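Local structure of amidohydrolase 3 domain-containing protein (Pyrococcus horikoshii, 3IGH) at residues M79-G84 against F104-D109; E90-L95 against L122-K127; F136-A141 against T161-E166; E147-T152 against K174-R179. The protein is uncharacterised but probably acts as a metal-dependent amidohydrolase that cleaves carbon-nitrogen bonds other than peptide bonds. All blocks are in the same frame, centred on the assembly; numbering follows the deposited sequence. Where two conformers were deposited one is given.

Interaction 1. Residues M79-G84 against F104-D109; sequences MVDLRG and FGFGWD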
# COMPACT_ATOMS: atom_id res chain seq x y z
N MET A 79 -26.09 -16.98 -3.20
CA MET A 79 -26.76 -17.64 -4.32
C MET A 79 -27.92 -18.52 -3.85
O MET A 79 -27.92 -19.01 -2.73
CB MET A 79 -25.77 -18.51 -5.11
CG MET A 79 -25.09 -17.84 -6.27
SD MET A 79 -24.01 -18.98 -7.15
CE MET A 79 -23.68 -18.07 -8.64
N VAL A 80 -28.90 -18.71 -4.74
CA VAL A 80 -29.97 -19.68 -4.51
C VAL A 80 -29.46 -21.09 -4.83
O VAL A 80 -28.95 -21.36 -5.93
CB VAL A 80 -31.23 -19.36 -5.36
CG1 VAL A 80 -32.36 -20.34 -5.06
CG2 VAL A 80 -31.72 -17.94 -5.08
N ASP A 81 -29.59 -21.98 -3.85
CA ASP A 81 -29.16 -23.36 -3.98
C ASP A 81 -30.29 -24.19 -4.63
O ASP A 81 -31.34 -24.41 -4.03
CB ASP A 81 -28.80 -23.91 -2.60
CG ASP A 81 -28.11 -25.27 -2.65
OD1 ASP A 81 -28.03 -25.89 -3.73
OD2 ASP A 81 -27.64 -25.72 -1.58
N LEU A 82 -30.04 -24.65 -5.86
CA LEU A 82 -31.01 -25.42 -6.63
C LEU A 82 -30.70 -26.91 -6.67
O LEU A 82 -31.36 -27.67 -7.40
CB LEU A 82 -31.13 -24.87 -8.06
CG LEU A 82 -31.42 -23.37 -8.23
CD1 LEU A 82 -31.23 -22.97 -9.69
CD2 LEU A 82 -32.82 -23.01 -7.73
N ARG A 83 -29.71 -27.34 -5.90
CA ARG A 83 -29.36 -28.76 -5.83
C ARG A 83 -30.53 -29.53 -5.23
O ARG A 83 -31.12 -29.10 -4.24
CB ARG A 83 -28.11 -28.98 -4.98
CG ARG A 83 -26.83 -28.48 -5.63
CD ARG A 83 -25.66 -28.66 -4.69
NE ARG A 83 -25.82 -27.88 -3.47
CZ ARG A 83 -24.92 -27.81 -2.50
NH1 ARG A 83 -23.78 -28.49 -2.60
NH2 ARG A 83 -25.15 -27.07 -1.43
N GLY A 84 -30.87 -30.65 -5.86
CA GLY A 84 -31.97 -31.47 -5.38
C GLY A 84 -33.38 -31.01 -5.75
O GLY A 84 -34.34 -31.66 -5.35
N PHE A 104 -28.95 -14.88 -8.59
CA PHE A 104 -28.00 -15.88 -9.06
C PHE A 104 -28.31 -17.21 -8.38
O PHE A 104 -28.59 -17.25 -7.18
CB PHE A 104 -26.56 -15.46 -8.73
CG PHE A 104 -26.04 -14.31 -9.55
CD1 PHE A 104 -25.66 -14.50 -10.88
CD2 PHE A 104 -25.90 -13.04 -8.99
CE1 PHE A 104 -25.17 -13.43 -11.64
CE2 PHE A 104 -25.41 -11.97 -9.75
CZ PHE A 104 -25.04 -12.17 -11.08
N GLY A 105 -28.27 -18.28 -9.15
CA GLY A 105 -28.52 -19.61 -8.63
C GLY A 105 -27.51 -20.60 -9.15
O GLY A 105 -26.80 -20.33 -10.11
N PHE A 106 -27.46 -21.77 -8.52
CA PHE A 106 -26.50 -22.81 -8.92
C PHE A 106 -27.04 -24.20 -8.57
O PHE A 106 -27.88 -24.34 -7.68
CB PHE A 106 -25.13 -22.60 -8.24
CG PHE A 106 -25.08 -23.05 -6.80
CD1 PHE A 106 -24.59 -24.32 -6.47
CD2 PHE A 106 -25.52 -22.22 -5.78
CE1 PHE A 106 -24.56 -24.75 -5.14
CE2 PHE A 106 -25.48 -22.63 -4.45
CZ PHE A 106 -25.01 -23.90 -4.13
N GLY A 107 -26.51 -25.21 -9.26
CA GLY A 107 -26.68 -26.59 -8.83
C GLY A 107 -27.85 -27.38 -9.40
O GLY A 107 -28.04 -28.53 -9.00
N TRP A 108 -28.62 -26.79 -10.31
CA TRP A 108 -29.75 -27.53 -10.91
C TRP A 108 -29.25 -28.62 -11.84
O TRP A 108 -28.15 -28.55 -12.38
CB TRP A 108 -30.76 -26.61 -11.63
CG TRP A 108 -30.20 -25.85 -12.81
CD1 TRP A 108 -29.75 -24.57 -12.81
CD2 TRP A 108 -30.06 -26.33 -14.17
NE1 TRP A 108 -29.31 -24.22 -14.06
CE2 TRP A 108 -29.50 -25.27 -14.92
CE3 TRP A 108 -30.34 -27.53 -14.82
CZ2 TRP A 108 -29.21 -25.38 -16.28
CZ3 TRP A 108 -30.06 -27.64 -16.18
CH2 TRP A 108 -29.50 -26.57 -16.89
N ASP A 109 -30.10 -29.63 -12.07
CA ASP A 109 -29.75 -30.75 -12.92
C ASP A 109 -31.03 -31.20 -13.62
O ASP A 109 -32.02 -31.49 -12.94
CB ASP A 109 -29.17 -31.89 -12.05
CG ASP A 109 -28.75 -33.12 -12.85
OD1 ASP A 109 -28.91 -33.19 -14.10
OD2 ASP A 109 -28.22 -34.06 -12.22
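With chi1 at 78°, the CG of F106 sits between its backbone N and carbonyl carbon, and this turns the ring over the neighbouring strand, between M79 and the pair D81 and R83. D81 holds its CG anti to the backbone N (chi1 -170°), and its OD1 comes 3.6 Å from F106 CZ. M79 CB meets the ring at its edge, and M79 SD lies obliquely 4.9 Å from the ring centroid, a Met-aromatic contact. The two backbones run parallel, as the first and last strands of a beta-alpha-beta unit whose helix, 88-96, covers V80 and L82. V80 N donates to F104 O at 2.9 Å, F106 N to V80 O, and L82 N to F106 O. D81 OD1 also takes R83 N, making an Asx turn, while R83 grips the carboxylate side-on, NE to OD1 and NH2 to OD2. F106 CE1 lies over one guanidinium face, toward its rim, with the two planes 50° apart. Replacing this aspartate by alanine is likely to leave the R83 guanidinium without its charged mate and less firmly placed beside F106. G107 passes close under R83 CG, where a CB would clash. L82 CD1 reaches the edge of the W108 indole, whose NE1 donates to I131 O.

Interaction 2. Residues E90-L95 against L122-K127; sequences ELIQRL and LNAIDK. With SO4 (sulfate ion), chain M.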
# COMPACT_ATOMS: atom_id res chain seq x y z
N GLU A 90 -40.57 -26.33 -8.27
CA GLU A 90 -39.72 -26.23 -7.09
C GLU A 90 -38.59 -25.22 -7.32
O GLU A 90 -38.28 -24.41 -6.45
CB GLU A 90 -39.15 -27.61 -6.74
CG GLU A 90 -39.35 -28.05 -5.28
CD GLU A 90 -38.26 -27.59 -4.34
OE1 GLU A 90 -37.65 -28.44 -3.66
OE2 GLU A 90 -38.01 -26.37 -4.25
N LEU A 91 -38.00 -25.28 -8.51
CA LEU A 91 -36.92 -24.39 -8.93
C LEU A 91 -37.35 -22.92 -8.90
O LEU A 91 -36.64 -22.07 -8.35
CB LEU A 91 -36.40 -24.81 -10.31
CG LEU A 91 -35.24 -24.09 -11.01
CD1 LEU A 91 -34.31 -25.09 -11.67
CD2 LEU A 91 -35.77 -23.10 -12.06
N ILE A 92 -38.53 -22.62 -9.47
CA ILE A 92 -39.06 -21.25 -9.50
C ILE A 92 -39.39 -20.76 -8.08
O ILE A 92 -39.13 -19.61 -7.74
CB ILE A 92 -40.32 -21.12 -10.43
CG1 ILE A 92 -39.99 -21.54 -11.87
CG2 ILE A 92 -40.92 -19.71 -10.40
CD1 ILE A 92 -39.00 -20.65 -12.61
N GLN A 93 -39.92 -21.66 -7.26
CA GLN A 93 -40.24 -21.36 -5.87
C GLN A 93 -39.00 -20.92 -5.09
O GLN A 93 -39.05 -19.93 -4.34
CB GLN A 93 -40.92 -22.56 -5.22
CG GLN A 93 -41.72 -22.23 -3.95
CD GLN A 93 -42.37 -23.46 -3.32
OE1 GLN A 93 -43.25 -23.33 -2.46
NE2 GLN A 93 -41.96 -24.65 -3.74
N ARG A 94 -37.89 -21.64 -5.29
CA ARG A 94 -36.60 -21.31 -4.65
C ARG A 94 -36.06 -19.96 -5.12
O ARG A 94 -35.61 -19.14 -4.30
CB ARG A 94 -35.56 -22.40 -4.91
CG ARG A 94 -35.86 -23.72 -4.21
CD ARG A 94 -34.73 -24.73 -4.41
NE ARG A 94 -35.13 -26.07 -3.99
CZ ARG A 94 -34.29 -27.07 -3.75
NH1 ARG A 94 -32.98 -26.90 -3.86
NH2 ARG A 94 -34.77 -28.25 -3.38
N LEU A 95 -36.12 -19.72 -6.42
CA LEU A 95 -35.63 -18.47 -6.99
C LEU A 95 -36.44 -17.24 -6.56
O LEU A 95 -35.89 -16.15 -6.40
CB LEU A 95 -35.54 -18.56 -8.52
CG LEU A 95 -34.48 -19.53 -9.03
CD1 LEU A 95 -34.66 -19.76 -10.51
CD2 LEU A 95 -33.05 -19.03 -8.72
N LEU A 122 -38.28 -18.85 -16.52
CA LEU A 122 -37.59 -17.95 -15.60
C LEU A 122 -38.08 -16.50 -15.71
O LEU A 122 -37.79 -15.68 -14.84
CB LEU A 122 -36.08 -18.02 -15.83
CG LEU A 122 -35.41 -19.38 -15.58
CD1 LEU A 122 -33.95 -19.33 -16.01
CD2 LEU A 122 -35.54 -19.79 -14.12
N ASN A 123 -38.84 -16.20 -16.77
CA ASN A 123 -39.50 -14.90 -16.91
C ASN A 123 -40.56 -14.63 -15.83
O ASN A 123 -40.93 -13.48 -15.59
CB ASN A 123 -40.10 -14.72 -18.32
CG ASN A 123 -39.05 -14.40 -19.36
OD1 ASN A 123 -37.97 -13.87 -19.05
ND2 ASN A 123 -39.35 -14.70 -20.62
N ALA A 124 -41.00 -15.70 -15.15
CA ALA A 124 -41.93 -15.61 -14.02
C ALA A 124 -41.35 -14.89 -12.80
O ALA A 124 -42.10 -14.44 -11.92
CB ALA A 124 -42.43 -17.00 -13.63
N ILE A 125 -40.03 -14.79 -12.73
CA ILE A 125 -39.37 -14.01 -11.68
C ILE A 125 -39.11 -12.61 -12.24
O ILE A 125 -38.50 -12.46 -13.30
CB ILE A 125 -38.06 -14.68 -11.23
CG1 ILE A 125 -38.33 -16.09 -10.72
CG2 ILE A 125 -37.39 -13.85 -10.12
CD1 ILE A 125 -37.52 -17.16 -11.41
N ASP A 126 -39.57 -11.59 -11.51
CA ASP A 126 -39.55 -10.20 -11.98
C ASP A 126 -38.20 -9.50 -11.77
O ASP A 126 -38.13 -8.29 -11.50
CB ASP A 126 -40.71 -9.42 -11.33
CG ASP A 126 -41.07 -8.14 -12.10
OD1 ASP A 126 -41.09 -8.16 -13.35
OD2 ASP A 126 -41.32 -7.11 -11.43
N LYS A 127 -37.12 -10.27 -11.89
CA LYS A 127 -35.75 -9.80 -11.67
C LYS A 127 -34.86 -10.49 -12.69
O LYS A 127 -35.24 -11.54 -13.23
CB LYS A 127 -35.29 -10.14 -10.24
CG LYS A 127 -35.91 -9.29 -9.14
CD LYS A 127 -35.41 -9.71 -7.77
CE LYS A 127 -35.93 -8.77 -6.69
NZ LYS A 127 -35.34 -9.10 -5.36
S SO4 M . -34.64 -7.48 -2.44
O1 SO4 M . -35.88 -6.72 -2.32
O2 SO4 M . -34.95 -8.90 -2.49
O3 SO4 M . -33.94 -7.08 -3.66
O4 SO4 M . -33.79 -7.21 -1.28
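This is a purely apolar contact between one side of helix 88-96 and the turn that leads from helix 119-122 to strand 129-133. L91, I92 and L95 come from the helix, L122 and I125 from the turn, and no hydrogen bond crosses between them. L122 CD2 is the shared methyl: it lies 3.7 Å from L95 CD1 and 3.9 Å from both L91 CD2 and I92 CD1, so one branch of a single leucine serves three helix residues. The tip of I125 works likewise, its CD1 packing 3.8 Å from L95 CB and 4.0 Å from I92 CD1. With CG1 beside the backbone N (chi1 -58°) and a second bend at chi2 (-66°), CD1 of I92 touches both. Branched aliphatic residues suit these places, since their methyls interdigitate without a polar atom to satisfy. A type I turn from L122 to I125, closed by I125 N on L122 O, brings the ends of both side chains against the helix. Beyond it K127 NZ makes a weak hydrogen bond to O3 of a sulfate, probably from the crystallisation liquor. Helix 88-96, the connection between parallel strands 80-81 and 103-108 in a beta-alpha-beta unit, packs with the turn over I131 of strand 129-133.

Interaction 3. Residues F136-A141 against T161-E166; sequences FHVAVA and TGIIKE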
# COMPACT_ATOMS: atom_id res chain seq x y z
N PHE A 136 -21.24 -26.11 -13.30
CA PHE A 136 -20.96 -24.73 -13.74
C PHE A 136 -20.44 -24.60 -15.18
O PHE A 136 -19.70 -23.67 -15.49
CB PHE A 136 -19.99 -24.03 -12.75
CG PHE A 136 -20.52 -23.90 -11.34
CD1 PHE A 136 -21.16 -22.73 -10.93
CD2 PHE A 136 -20.36 -24.93 -10.41
CE1 PHE A 136 -21.65 -22.59 -9.64
CE2 PHE A 136 -20.84 -24.80 -9.11
CZ PHE A 136 -21.49 -23.63 -8.72
N HIS A 137 -20.83 -25.52 -16.07
CA HIS A 137 -20.42 -25.43 -17.47
C HIS A 137 -21.56 -24.97 -18.38
O HIS A 137 -21.36 -24.74 -19.58
CB HIS A 137 -19.83 -26.76 -17.98
CG HIS A 137 -18.67 -27.26 -17.17
ND1 HIS A 137 -17.51 -26.54 -17.02
CD2 HIS A 137 -18.49 -28.42 -16.49
CE1 HIS A 137 -16.66 -27.23 -16.27
NE2 HIS A 137 -17.24 -28.37 -15.94
N VAL A 138 -22.76 -24.85 -17.81
CA VAL A 138 -23.95 -24.40 -18.53
C VAL A 138 -24.76 -23.50 -17.60
O VAL A 138 -24.80 -23.72 -16.38
CB VAL A 138 -24.87 -25.61 -18.99
CG1 VAL A 138 -26.11 -25.11 -19.72
CG2 VAL A 138 -24.13 -26.58 -19.89
N ALA A 139 -25.41 -22.48 -18.17
CA ALA A 139 -26.34 -21.66 -17.43
C ALA A 139 -27.58 -21.31 -18.25
O ALA A 139 -27.56 -21.39 -19.47
CB ALA A 139 -25.66 -20.38 -16.95
N VAL A 140 -28.65 -20.95 -17.55
CA VAL A 140 -29.86 -20.45 -18.20
C VAL A 140 -30.18 -19.08 -17.61
O VAL A 140 -30.00 -18.85 -16.41
CB VAL A 140 -31.08 -21.41 -18.04
CG1 VAL A 140 -32.23 -20.99 -18.96
CG2 VAL A 140 -30.71 -22.85 -18.37
N ALA A 141 -30.66 -18.18 -18.46
CA ALA A 141 -31.01 -16.83 -18.06
C ALA A 141 -32.38 -16.40 -18.61
O ALA A 141 -32.76 -16.82 -19.70
CB ALA A 141 -29.92 -15.86 -18.51
N THR A 161 -34.22 -20.58 -25.86
CA THR A 161 -34.28 -21.37 -24.62
C THR A 161 -33.53 -20.70 -23.47
O THR A 161 -33.74 -21.03 -22.30
CB THR A 161 -33.71 -22.78 -24.82
OG1 THR A 161 -32.36 -22.69 -25.27
CG2 THR A 161 -34.54 -23.57 -25.84
N GLY A 162 -32.65 -19.76 -23.81
CA GLY A 162 -31.87 -19.03 -22.81
C GLY A 162 -30.64 -19.78 -22.33
O GLY A 162 -30.03 -19.38 -21.33
N ILE A 163 -30.27 -20.84 -23.04
CA ILE A 163 -29.16 -21.72 -22.65
C ILE A 163 -27.82 -21.20 -23.15
O ILE A 163 -27.63 -20.95 -24.35
CB ILE A 163 -29.38 -23.18 -23.13
CG1 ILE A 163 -30.56 -23.80 -22.37
CG2 ILE A 163 -28.11 -24.02 -22.95
CD1 ILE A 163 -31.14 -25.05 -23.01
N ILE A 164 -26.89 -21.03 -22.20
CA ILE A 164 -25.59 -20.43 -22.43
C ILE A 164 -24.53 -21.46 -22.03
O ILE A 164 -24.52 -21.94 -20.89
CB ILE A 164 -25.43 -19.15 -21.57
CG1 ILE A 164 -26.59 -18.17 -21.79
CG2 ILE A 164 -24.12 -18.47 -21.87
CD1 ILE A 164 -26.81 -17.20 -20.64
N LYS A 165 -23.62 -21.78 -22.95
CA LYS A 165 -22.59 -22.78 -22.70
C LYS A 165 -21.27 -22.44 -23.38
O LYS A 165 -21.21 -21.49 -24.17
CB LYS A 165 -23.07 -24.18 -23.13
CG LYS A 165 -23.43 -24.30 -24.61
CD LYS A 165 -24.07 -25.65 -24.92
CE LYS A 165 -24.42 -25.79 -26.40
NZ LYS A 165 -23.20 -25.83 -27.25
N GLU A 166 -20.23 -23.21 -23.05
CA GLU A 166 -18.90 -23.10 -23.65
C GLU A 166 -18.34 -21.67 -23.64
O GLU A 166 -18.21 -21.07 -22.57
CB GLU A 166 -18.87 -23.75 -25.05
CG GLU A 166 -19.16 -25.26 -25.01
CD GLU A 166 -19.25 -25.91 -26.39
OE1 GLU A 166 -18.39 -25.62 -27.26
OE2 GLU A 166 -20.18 -26.71 -26.61
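I164 and A139 face each other as a hydrogen-bonded pair of antiparallel strands, and the I164 side chain is a good guide to the contact. Its CB lies 3.7 Å from A139 O, CG1 passes the same carbonyl a little farther off, and CD1 ends 4.0 Å from A141 CB. The chain gets there because CG1 is anti to the carbonyl carbon (chi1 -54°) and the next bond is nearly extended (chi2 157°). Alanine suits the facing strand here: the small A141 lets CD1 of the isoleucine settle against its CB, on the face of the sheet that also carries F130. Around this pair the backbone bonds are short and straight, A139 N to I164 O at 2.9 Å and I164 N to A139 O at 2.8 Å, the first with an N-H...O angle of 167°. A third, A141 N to G162 O at 3.2 Å, is longer, its donor tilted from the carbonyl plane.

On the face of V138, V140 and I163, beta-branched side chains meet. I163 stands between the two valines, its CG2 4.0 Å from V138 CG1 and its CG1 4.1 Å from V140 CG2, with W116 against V138 and I163. G162 and I163 together face D158 in a G1 beta bulge; the positive phi of G162 favours glycine, and a CB there would run into A141 O. Strand 163-165 lies between 138-141 and 157-158 in the mixed sheet. The chemistry implies a division of labour: main-chain bonds fix the register, while aliphatic contacts on both faces join the strands without any polar side chain bridging them.

Interaction 4. Residues E147-T152 against K174-R179; sequences ELLNLT and KVINER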
# COMPACT_ATOMS: atom_id res chain seq x y z
N GLU A 147 -30.81 -9.18 -21.39
CA GLU A 147 -30.71 -7.76 -21.74
C GLU A 147 -29.43 -7.16 -21.16
O GLU A 147 -28.67 -6.50 -21.89
CB GLU A 147 -31.93 -6.99 -21.23
CG GLU A 147 -31.94 -5.50 -21.61
CD GLU A 147 -31.94 -5.26 -23.11
OE1 GLU A 147 -32.66 -5.98 -23.84
OE2 GLU A 147 -31.22 -4.34 -23.57
N LEU A 148 -29.19 -7.42 -19.88
CA LEU A 148 -27.96 -6.96 -19.20
C LEU A 148 -26.70 -7.55 -19.82
O LEU A 148 -25.67 -6.87 -19.91
CB LEU A 148 -28.01 -7.31 -17.72
CG LEU A 148 -28.89 -6.45 -16.80
CD1 LEU A 148 -28.99 -7.10 -15.43
CD2 LEU A 148 -28.35 -5.02 -16.69
N LEU A 149 -26.77 -8.81 -20.25
CA LEU A 149 -25.57 -9.51 -20.71
C LEU A 149 -25.16 -9.10 -22.11
O LEU A 149 -23.96 -9.01 -22.39
CB LEU A 149 -25.75 -11.03 -20.64
CG LEU A 149 -25.77 -11.72 -19.27
CD1 LEU A 149 -26.09 -13.20 -19.43
CD2 LEU A 149 -24.44 -11.51 -18.52
N ASN A 150 -26.15 -8.88 -22.97
CA ASN A 150 -25.93 -8.53 -24.38
C ASN A 150 -24.86 -9.41 -25.02
O ASN A 150 -23.83 -8.91 -25.52
CB ASN A 150 -25.61 -7.03 -24.52
CG ASN A 150 -25.76 -6.54 -25.96
OD1 ASN A 150 -26.80 -6.73 -26.58
ND2 ASN A 150 -24.71 -5.92 -26.48
N LEU A 151 -25.08 -10.72 -24.98
CA LEU A 151 -24.11 -11.71 -25.45
C LEU A 151 -24.00 -11.72 -26.96
O LEU A 151 -24.98 -11.44 -27.66
CB LEU A 151 -24.48 -13.12 -24.95
CG LEU A 151 -24.54 -13.33 -23.43
CD1 LEU A 151 -24.98 -14.76 -23.10
CD2 LEU A 151 -23.20 -12.99 -22.76
N THR A 152 -22.80 -12.03 -27.45
CA THR A 152 -22.54 -12.15 -28.88
C THR A 152 -23.28 -13.39 -29.41
O THR A 152 -23.18 -14.46 -28.79
CB THR A 152 -21.02 -12.26 -29.16
OG1 THR A 152 -20.34 -11.15 -28.56
CG2 THR A 152 -20.71 -12.27 -30.66
N LYS A 174 -17.45 -13.15 -17.80
CA LYS A 174 -16.64 -11.94 -17.96
C LYS A 174 -17.50 -10.68 -17.83
O LYS A 174 -17.13 -9.74 -17.13
CB LYS A 174 -15.91 -11.97 -19.31
CG LYS A 174 -14.81 -10.93 -19.47
CD LYS A 174 -14.09 -11.11 -20.81
CE LYS A 174 -12.74 -10.40 -20.85
NZ LYS A 174 -12.85 -8.95 -21.17
N VAL A 175 -18.65 -10.69 -18.50
CA VAL A 175 -19.59 -9.56 -18.48
C VAL A 175 -20.19 -9.33 -17.09
O VAL A 175 -20.28 -8.18 -16.62
CB VAL A 175 -20.70 -9.76 -19.55
CG1 VAL A 175 -21.83 -8.77 -19.37
CG2 VAL A 175 -20.12 -9.63 -20.96
N ILE A 176 -20.57 -10.41 -16.41
CA ILE A 176 -21.02 -10.32 -15.03
C ILE A 176 -19.93 -9.71 -14.15
O ILE A 176 -20.18 -8.76 -13.41
CB ILE A 176 -21.46 -11.71 -14.47
CG1 ILE A 176 -22.76 -12.18 -15.14
CG2 ILE A 176 -21.68 -11.65 -12.95
CD1 ILE A 176 -23.02 -13.68 -14.99
N ASN A 177 -18.71 -10.23 -14.26
CA ASN A 177 -17.62 -9.79 -13.39
C ASN A 177 -17.10 -8.37 -13.64
O ASN A 177 -16.68 -7.69 -12.70
CB ASN A 177 -16.46 -10.79 -13.47
CG ASN A 177 -16.76 -12.09 -12.77
OD1 ASN A 177 -17.69 -12.17 -11.95
ND2 ASN A 177 -15.98 -13.11 -13.07
N GLU A 178 -17.15 -7.94 -14.89
CA GLU A 178 -16.58 -6.64 -15.27
C GLU A 178 -17.62 -5.53 -15.38
O GLU A 178 -17.32 -4.38 -15.09
CB GLU A 178 -15.81 -6.75 -16.59
CG GLU A 178 -14.54 -7.56 -16.46
CD GLU A 178 -13.87 -7.86 -17.78
OE1 GLU A 178 -14.41 -7.47 -18.84
OE2 GLU A 178 -12.80 -8.50 -17.75
N ARG A 179 -18.83 -5.88 -15.79
CA ARG A 179 -19.82 -4.85 -16.12
C ARG A 179 -21.06 -4.89 -15.25
O ARG A 179 -21.50 -3.86 -14.74
CB ARG A 179 -20.20 -4.98 -17.60
CG ARG A 179 -20.93 -3.78 -18.18
CD ARG A 179 -21.05 -3.94 -19.68
NE ARG A 179 -22.15 -4.83 -20.06
CZ ARG A 179 -22.14 -5.64 -21.12
NH1 ARG A 179 -21.08 -5.71 -21.91
NH2 ARG A 179 -23.20 -6.39 -21.37
O HOH W 1 -24.23 -4.97 -18.43
O HOH W 2 -21.59 -7.93 -23.68
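The contact is a helix C-terminus gripped by an arginine: helix 143-149 ends against the side of helix 166-180, and R179 of the second helix meets carbonyls that the first can no longer pair within itself. N150 leaves the helix with positive phi (45°), a conformation that asparagine tolerates better than most residues, and the chain turns away there. R179 NH2 donates to L148 O at 2.9 Å with an N-H...O angle of 160°, the oxygen lying in the guanidinium plane and the nitrogen in the carbonyl plane. The same nitrogen makes a weak, more bent bond to L149 O. A positive guanidinium would be expected to interact favourably with the partial negative charge of the helix end. R179 reaches this position with its CG anti to the backbone N (chi1 -165°) and a bend at chi3. One face of its guanidinium rests on V175 CG1, one turn earlier on its own helix.

Below the polar layer lies an apolar one. L149 CD2 packs 3.8 Å from I176 CG1 and 3.9 Å from V175 CG1, and both L149 and I176 go on to touch F130 of strand 129-133, so leucine and isoleucine suit the buried side. Two waters complete the grip at the guanidinium edge. One joins R179 NH1 to L149 O, and the other accepts from R179 NE at 2.6 Å while donating to L148 O at 2.8 Å.

The four contacts lie within one part of the amidohydrolase chain, built round the mixed sheet that runs from strand 80-81 through 103-108, 129-133, 138-141 and 163-165 to 157-158. Interactions 1 and 3 are strand pairings in this sheet, their centres about 13 Å apart; W108 packs on V140, and F106 on F136. Interaction 2 has its centre about 12 Å from that of interaction 1, to which R94 ties it by probable hydrogen bonds to D81 O and R83 O. Interaction 4, centred about 13 Å from the centre of interaction 3, meets it through I164 on L149 and L151. Along the chain 1 interlaces with 2, then 3 with 4, so each strand pairing is interleaved with a helix contact packed on the same sheet.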